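Local coordinates for histidine kinase (Methanosarcina mazei, PDB 3LI9), which is the extracellular sensor domain of a putative membrane histidine kinase, and probably detects signals that control ATP-dependent phosphorylation of a protein histidine, at residues Q71-L77 with I166-P172; Y76-E80 with Y127-K132. All blocks are in the same frame, centred on the assembly; numbering follows the deposited sequence.

Contact 1 of 2, residues Q71-L77 with I166-P172; sequences QLIGVYL and IAGVDVP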
loop_
_atom_site.group_PDB
_atom_site.type_symbol
_atom_site.label_atom_id
_atom_site.label_comp_id
_atom_site.label_asym_id
_atom_site.label_seq_id
_atom_site.Cartn_x
_atom_site.Cartn_y
_atom_site.Cartn_z
ATOM N N GLN A 71 -2.410 -13.221 1.199
ATOM C CA GLN A 71 -1.635 -12.001 0.818
ATOM C C GLN A 71 -1.877 -10.893 1.819
ATOM O O GLN A 71 -1.261 -9.805 1.697
ATOM C CB GLN A 71 -1.928 -11.536 -0.625
ATOM C CG GLN A 71 -3.230 -10.680 -0.795
ATOM C CD GLN A 71 -4.508 -11.546 -0.789
ATOM O OE1 GLN A 71 -4.481 -12.795 -0.552
ATOM N NE2 GLN A 71 -5.645 -10.883 -1.030
ATOM N N LEU A 72 -2.879 -11.091 2.710
ATOM C CA LEU A 72 -3.168 -10.082 3.783
ATOM C C LEU A 72 -2.572 -10.515 5.097
ATOM O O LEU A 72 -2.467 -11.723 5.389
ATOM C CB LEU A 72 -4.676 -9.897 3.992
ATOM C CG LEU A 72 -5.507 -9.525 2.736
ATOM C CD1 LEU A 72 -6.970 -9.352 3.083
ATOM C CD2 LEU A 72 -4.955 -8.222 2.052
ATOM N N ILE A 73 -2.190 -9.529 5.943
ATOM C CA ILE A 73 -1.759 -9.836 7.274
ATOM C C ILE A 73 -2.716 -9.267 8.364
ATOM O O ILE A 73 -2.599 -9.606 9.521
ATOM C CB ILE A 73 -0.295 -9.331 7.501
ATOM C CG1 ILE A 73 0.337 -10.016 8.705
ATOM C CG2 ILE A 73 -0.254 -7.763 7.651
ATOM C CD1 ILE A 73 1.927 -9.896 8.686
ATOM N N GLY A 74 -3.633 -8.409 7.954
ATOM C CA GLY A 74 -4.581 -7.863 8.874
ATOM C C GLY A 74 -5.851 -7.495 8.119
ATOM O O GLY A 74 -5.826 -7.095 6.957
ATOM N N VAL A 75 -6.964 -7.602 8.818
ATOM C CA VAL A 75 -8.248 -7.104 8.304
ATOM C C VAL A 75 -8.936 -6.480 9.528
ATOM O O VAL A 75 -8.893 -7.007 10.649
ATOM C CB VAL A 75 -9.171 -8.255 7.777
ATOM C CG1 VAL A 75 -10.569 -7.704 7.222
ATOM C CG2 VAL A 75 -8.473 -9.038 6.670
ATOM N N TYR A 76 -9.544 -5.309 9.286
ATOM C CA TYR A 76 -10.040 -4.575 10.445
ATOM C C TYR A 76 -11.246 -3.712 10.141
ATOM O O TYR A 76 -11.502 -3.336 8.988
ATOM C CB TYR A 76 -8.925 -3.777 11.101
ATOM C CG TYR A 76 -8.154 -2.855 10.153
ATOM C CD1 TYR A 76 -8.603 -1.579 9.918
ATOM C CD2 TYR A 76 -7.052 -3.344 9.411
ATOM C CE1 TYR A 76 -7.916 -0.703 9.024
ATOM C CE2 TYR A 76 -6.385 -2.518 8.534
ATOM C CZ TYR A 76 -6.811 -1.214 8.352
ATOM O OH TYR A 76 -6.092 -0.438 7.483
ATOM N N LEU A 77 -11.945 -3.316 11.232
ATOM C CA LEU A 77 -13.030 -2.359 11.124
ATOM C C LEU A 77 -12.747 -1.337 12.261
ATOM O O LEU A 77 -12.191 -1.714 13.339
ATOM C CB LEU A 77 -14.353 -3.068 11.479
ATOM C CG LEU A 77 -14.747 -4.138 10.444
ATOM C CD1 LEU A 77 -15.941 -4.952 11.032
ATOM C CD2 LEU A 77 -15.148 -3.500 9.117
ATOM N N ILE A 166 -14.414 2.854 9.171
ATOM C CA ILE A 166 -13.609 2.406 8.041
ATOM C C ILE A 166 -13.565 0.847 8.070
ATOM O O ILE A 166 -13.726 0.166 9.139
ATOM C CB ILE A 166 -12.134 2.888 8.042
ATOM C CG1 ILE A 166 -11.436 2.347 9.303
ATOM C CG2 ILE A 166 -12.033 4.477 7.926
ATOM C CD1 ILE A 166 -9.957 2.567 9.339
ATOM N N ALA A 167 -13.295 0.271 6.899
ATOM C CA ALA A 167 -12.926 -1.148 6.820
ATOM C C ALA A 167 -11.570 -1.095 6.119
ATOM O O ALA A 167 -11.392 -0.339 5.169
ATOM C CB ALA A 167 -13.918 -1.981 5.956
ATOM N N GLY A 168 -10.668 -1.943 6.578
ATOM C CA GLY A 168 -9.331 -1.902 6.009
ATOM C C GLY A 168 -8.648 -3.225 5.942
ATOM O O GLY A 168 -9.030 -4.136 6.609
ATOM N N VAL A 169 -7.637 -3.328 5.069
ATOM C CA VAL A 169 -6.736 -4.470 5.072
ATOM C C VAL A 169 -5.271 -4.033 5.034
ATOM O O VAL A 169 -4.929 -2.967 4.437
ATOM C CB VAL A 169 -6.994 -5.409 3.862
ATOM C CG1 VAL A 169 -8.498 -5.819 3.828
ATOM C CG2 VAL A 169 -6.675 -4.666 2.547
ATOM N N ASP A 170 -4.431 -4.830 5.737
ATOM C CA ASP A 170 -2.957 -4.615 5.752
ATOM C C ASP A 170 -2.313 -5.618 4.850
ATOM O O ASP A 170 -2.599 -6.803 4.944
ATOM C CB ASP A 170 -2.408 -4.790 7.170
ATOM C CG ASP A 170 -2.764 -3.642 8.107
ATOM O OD1 ASP A 170 -3.167 -2.565 7.647
ATOM O OD2 ASP A 170 -2.574 -3.804 9.325
ATOM N N VAL A 171 -1.440 -5.130 3.983
ATOM C CA VAL A 171 -0.854 -5.951 2.919
ATOM C C VAL A 171 0.694 -5.952 3.063
ATOM O O VAL A 171 1.304 -4.927 2.816
ATOM C CB VAL A 171 -1.223 -5.383 1.565
ATOM C CG1 VAL A 171 -0.688 -6.284 0.371
ATOM C CG2 VAL A 171 -2.830 -5.400 1.415
ATOM N N PRO A 172 1.319 -7.070 3.394
ATOM C CA PRO A 172 2.830 -7.091 3.470
ATOM C C PRO A 172 3.379 -6.917 2.069
ATOM O O PRO A 172 2.809 -7.393 1.045
ATOM C CB PRO A 172 3.196 -8.567 3.874
ATOM C CG PRO A 172 1.883 -9.024 4.581
ATOM C CD PRO A 172 0.683 -8.307 3.908
HETATM O O HOH W 1 0.855 -9.200 0.174
#
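The ring of Y76 lies across the neighbouring strand at G168, with G168 CA 3.7 Å from the ring centroid and 22° off its normal, a CH-pi contact over one face. Chi1 of 53° sets CG between the backbone N and carbonyl carbon of Y76, which swings the ring over strand 166-172. G168, having no CB, lets the ring lie this close. At the ring's edge sit I166 CD1, 3.9 Å from Y76 CE1, and D170 OD1, 3.3 Å from Y76 CE2; the D170 carboxylate is turned 53° from the ring plane. The polar ends have partners on adjoining strands: Y76 OH bonds to D154, D170 OD1 to S152 and D170 OD2 to Y106. With an alanine here instead of Y76, G168 would probably lose the ring over its CA and D154 its hydroxyl mate. On the other face of the sheet L77 CD2 meets A167 CB at 3.7 Å, while L72 CD2 rests against V169 and V171, beneath helix 55-67. Y76 and G168 exchange two backbone hydrogen bonds, and D170 N donates to G74 O. I73 N then reaches D170 O at 2.9 Å, so I73 and G74 both face D170: a classic beta bulge. At the bulge I73 CB also packs on P172 CG, and one water bridges Q71 O and P172 O. This is an antiparallel pair in the sheet of a PDC (Cache) sensor fold, where D170 and, more weakly, Y76 bind a buffer molecule, probably from the crystallisation liquor, which may mark a ligand pocket.

Contact 2 of 2, residues Y76-E80 with Y127-K132; sequences YLGYE and YYQLPK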
loop_
_atom_site.group_PDB
_atom_site.type_symbol
_atom_site.label_atom_id
_atom_site.label_comp_id
_atom_site.label_asym_id
_atom_site.label_seq_id
_atom_site.Cartn_x
_atom_site.Cartn_y
_atom_site.Cartn_z
ATOM N N TYR A 76 -9.544 -5.309 9.286
ATOM C CA TYR A 76 -10.040 -4.575 10.445
ATOM C C TYR A 76 -11.246 -3.712 10.141
ATOM O O TYR A 76 -11.502 -3.336 8.988
ATOM C CB TYR A 76 -8.925 -3.777 11.101
ATOM C CG TYR A 76 -8.154 -2.855 10.153
ATOM C CD1 TYR A 76 -8.603 -1.579 9.918
ATOM C CD2 TYR A 76 -7.052 -3.344 9.411
ATOM C CE1 TYR A 76 -7.916 -0.703 9.024
ATOM C CE2 TYR A 76 -6.385 -2.518 8.534
ATOM C CZ TYR A 76 -6.811 -1.214 8.352
ATOM O OH TYR A 76 -6.092 -0.438 7.483
ATOM N N LEU A 77 -11.945 -3.316 11.232
ATOM C CA LEU A 77 -13.030 -2.359 11.124
ATOM C C LEU A 77 -12.747 -1.337 12.261
ATOM O O LEU A 77 -12.191 -1.714 13.339
ATOM C CB LEU A 77 -14.353 -3.068 11.479
ATOM C CG LEU A 77 -14.747 -4.138 10.444
ATOM C CD1 LEU A 77 -15.941 -4.952 11.032
ATOM C CD2 LEU A 77 -15.148 -3.500 9.117
ATOM N N GLY A 78 -13.049 -0.057 12.015
ATOM C CA GLY A 78 -12.899 0.909 13.118
ATOM C C GLY A 78 -14.110 1.857 12.993
ATOM O O GLY A 78 -14.345 2.392 11.951
ATOM N N TYR A 79 -14.900 1.997 14.066
ATOM C CA TYR A 79 -16.120 2.824 14.035
ATOM C C TYR A 79 -16.018 4.070 14.944
ATOM O O TYR A 79 -15.278 4.100 15.919
ATOM C CB TYR A 79 -17.274 2.013 14.516
ATOM C CG TYR A 79 -17.793 1.040 13.463
ATOM C CD1 TYR A 79 -17.148 -0.178 13.222
ATOM C CD2 TYR A 79 -18.951 1.358 12.705
ATOM C CE1 TYR A 79 -17.675 -1.065 12.238
ATOM C CE2 TYR A 79 -19.461 0.462 11.730
ATOM C CZ TYR A 79 -18.793 -0.714 11.521
ATOM O OH TYR A 79 -19.354 -1.640 10.612
ATOM N N GLU A 80 -16.736 5.096 14.517
ATOM C CA GLU A 80 -16.992 6.270 15.367
ATOM C C GLU A 80 -17.735 5.844 16.609
ATOM O O GLU A 80 -18.353 4.806 16.732
ATOM C CB GLU A 80 -17.871 7.259 14.562
ATOM C CG GLU A 80 -17.233 7.863 13.363
ATOM C CD GLU A 80 -16.167 8.894 13.747
ATOM O OE1 GLU A 80 -16.538 10.043 14.053
ATOM O OE2 GLU A 80 -14.976 8.571 13.722
ATOM N N TYR A 127 -4.620 6.199 8.258
ATOM C CA TYR A 127 -5.430 5.086 7.763
ATOM C C TYR A 127 -6.913 5.306 8.101
ATOM O O TYR A 127 -7.820 4.761 7.409
ATOM C CB TYR A 127 -4.950 3.760 8.363
ATOM C CG TYR A 127 -5.332 3.519 9.845
ATOM C CD1 TYR A 127 -6.420 2.775 10.181
ATOM C CD2 TYR A 127 -4.533 4.006 10.892
ATOM C CE1 TYR A 127 -6.738 2.525 11.469
ATOM C CE2 TYR A 127 -4.852 3.748 12.230
ATOM C CZ TYR A 127 -5.962 3.011 12.509
ATOM O OH TYR A 127 -6.298 2.726 13.810
ATOM N N TYR A 128 -7.167 6.026 9.191
ATOM C CA TYR A 128 -8.570 6.301 9.616
ATOM C C TYR A 128 -8.939 7.709 9.275
ATOM O O TYR A 128 -10.022 7.943 8.775
ATOM C CB TYR A 128 -8.746 6.104 11.138
ATOM C CG TYR A 128 -10.172 6.122 11.662
ATOM C CD1 TYR A 128 -10.786 4.937 12.066
ATOM C CD2 TYR A 128 -10.857 7.302 11.867
ATOM C CE1 TYR A 128 -12.066 4.919 12.602
ATOM C CE2 TYR A 128 -12.146 7.306 12.360
ATOM C CZ TYR A 128 -12.744 6.136 12.751
ATOM O OH TYR A 128 -14.004 6.133 13.317
ATOM N N GLN A 129 -8.035 8.662 9.559
ATOM C CA GLN A 129 -8.380 10.088 9.381
ATOM C C GLN A 129 -8.504 10.482 7.902
ATOM O O GLN A 129 -9.307 11.343 7.553
ATOM C CB GLN A 129 -7.366 11.008 10.073
ATOM C CG GLN A 129 -7.389 10.915 11.623
ATOM C CD GLN A 129 -8.753 11.239 12.204
ATOM O OE1 GLN A 129 -9.304 12.262 11.907
ATOM N NE2 GLN A 129 -9.289 10.368 13.048
ATOM N N LEU A 130 -7.751 9.855 7.016
ATOM C CA LEU A 130 -7.904 10.279 5.607
ATOM C C LEU A 130 -9.262 9.878 5.032
ATOM O O LEU A 130 -9.939 10.700 4.410
ATOM C CB LEU A 130 -6.768 9.797 4.699
ATOM C CG LEU A 130 -5.409 10.507 4.773
ATOM C CD1 LEU A 130 -4.456 9.888 3.719
ATOM C CD2 LEU A 130 -5.578 12.031 4.572
ATOM N N PRO A 131 -9.688 8.618 5.217
ATOM C CA PRO A 131 -11.052 8.341 4.760
ATOM C C PRO A 131 -12.110 9.184 5.439
ATOM O O PRO A 131 -13.127 9.507 4.810
ATOM C CB PRO A 131 -11.276 6.877 5.169
ATOM C CG PRO A 131 -9.910 6.277 5.111
ATOM C CD PRO A 131 -8.939 7.386 5.514
ATOM N N LYS A 132 -11.946 9.467 6.722
ATOM C CA LYS A 132 -12.927 10.288 7.440
ATOM C C LYS A 132 -13.085 11.709 6.853
ATOM O O LYS A 132 -14.206 12.203 6.708
ATOM C CB LYS A 132 -12.558 10.437 8.895
ATOM C CG LYS A 132 -13.586 11.189 9.714
ATOM C CD LYS A 132 -13.226 11.213 11.180
ATOM C CE LYS A 132 -14.284 12.102 11.853
ATOM N NZ LYS A 132 -14.415 11.893 13.283
#
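Strand 76-79 and helix 127-132 run with their axes 10.5 Å apart at the nearest point and their directions 61° apart, a helix laid over the sheet of the PDC (Cache) sensor fold. The nearest pair of CA atoms is G78 and Y128, 7.8 Å apart. Lacking a side chain, G78 lets the Y128 ring come in, with Y128 CE1 3.5 Å from G78 O. Y128 CG stands anti to the backbone N (chi1 -170°), which carries the ring forward, in the strand's own general direction, toward E80. At the start of the helix Y127 meets Y76 obliquely, their planes nearly perpendicular, through CD1 of Y127 and CE1 of Y76; the hydroxyl of Y127 is taken up by the V120 carbonyl. Beyond the strand end, the bent chain of E80 brings its carboxylate to two partners. K132, extended along its whole length, reaches across at about a right angle and forms a salt bridge from NZ to E80 OE1, 2.9 Å, on the syn side and 28° out of the carboxylate plane. The other oxygen, E80 OE2, lies in the plane of the Y128 ring at its edge and accepts a hydrogen bond from Y128 OH on its anti lone pair, at 2.7 Å.

How the contacts relate
Contacts 1 and 2 have centres 12 Å apart and both start from strand 74-79, sharing Y76 and L77. Along the chain that strand comes first, helix 126-134 follows, and strand 162-172 comes last, so each contact closes a loop back onto the same strand: contact 1 within the sheet, contact 2 from the helix lying over it. I166 joins them directly: its N is 2.8 Å from G78 O, a probable hydrogen bond, while its CD1 packs on Y128 and its CG2 on P131. Through I166 the buried strand pair and the partly buried helix contact adjoin, beside the site of the bound buffer molecule, which may mark a ligand pocket of this Cache domain.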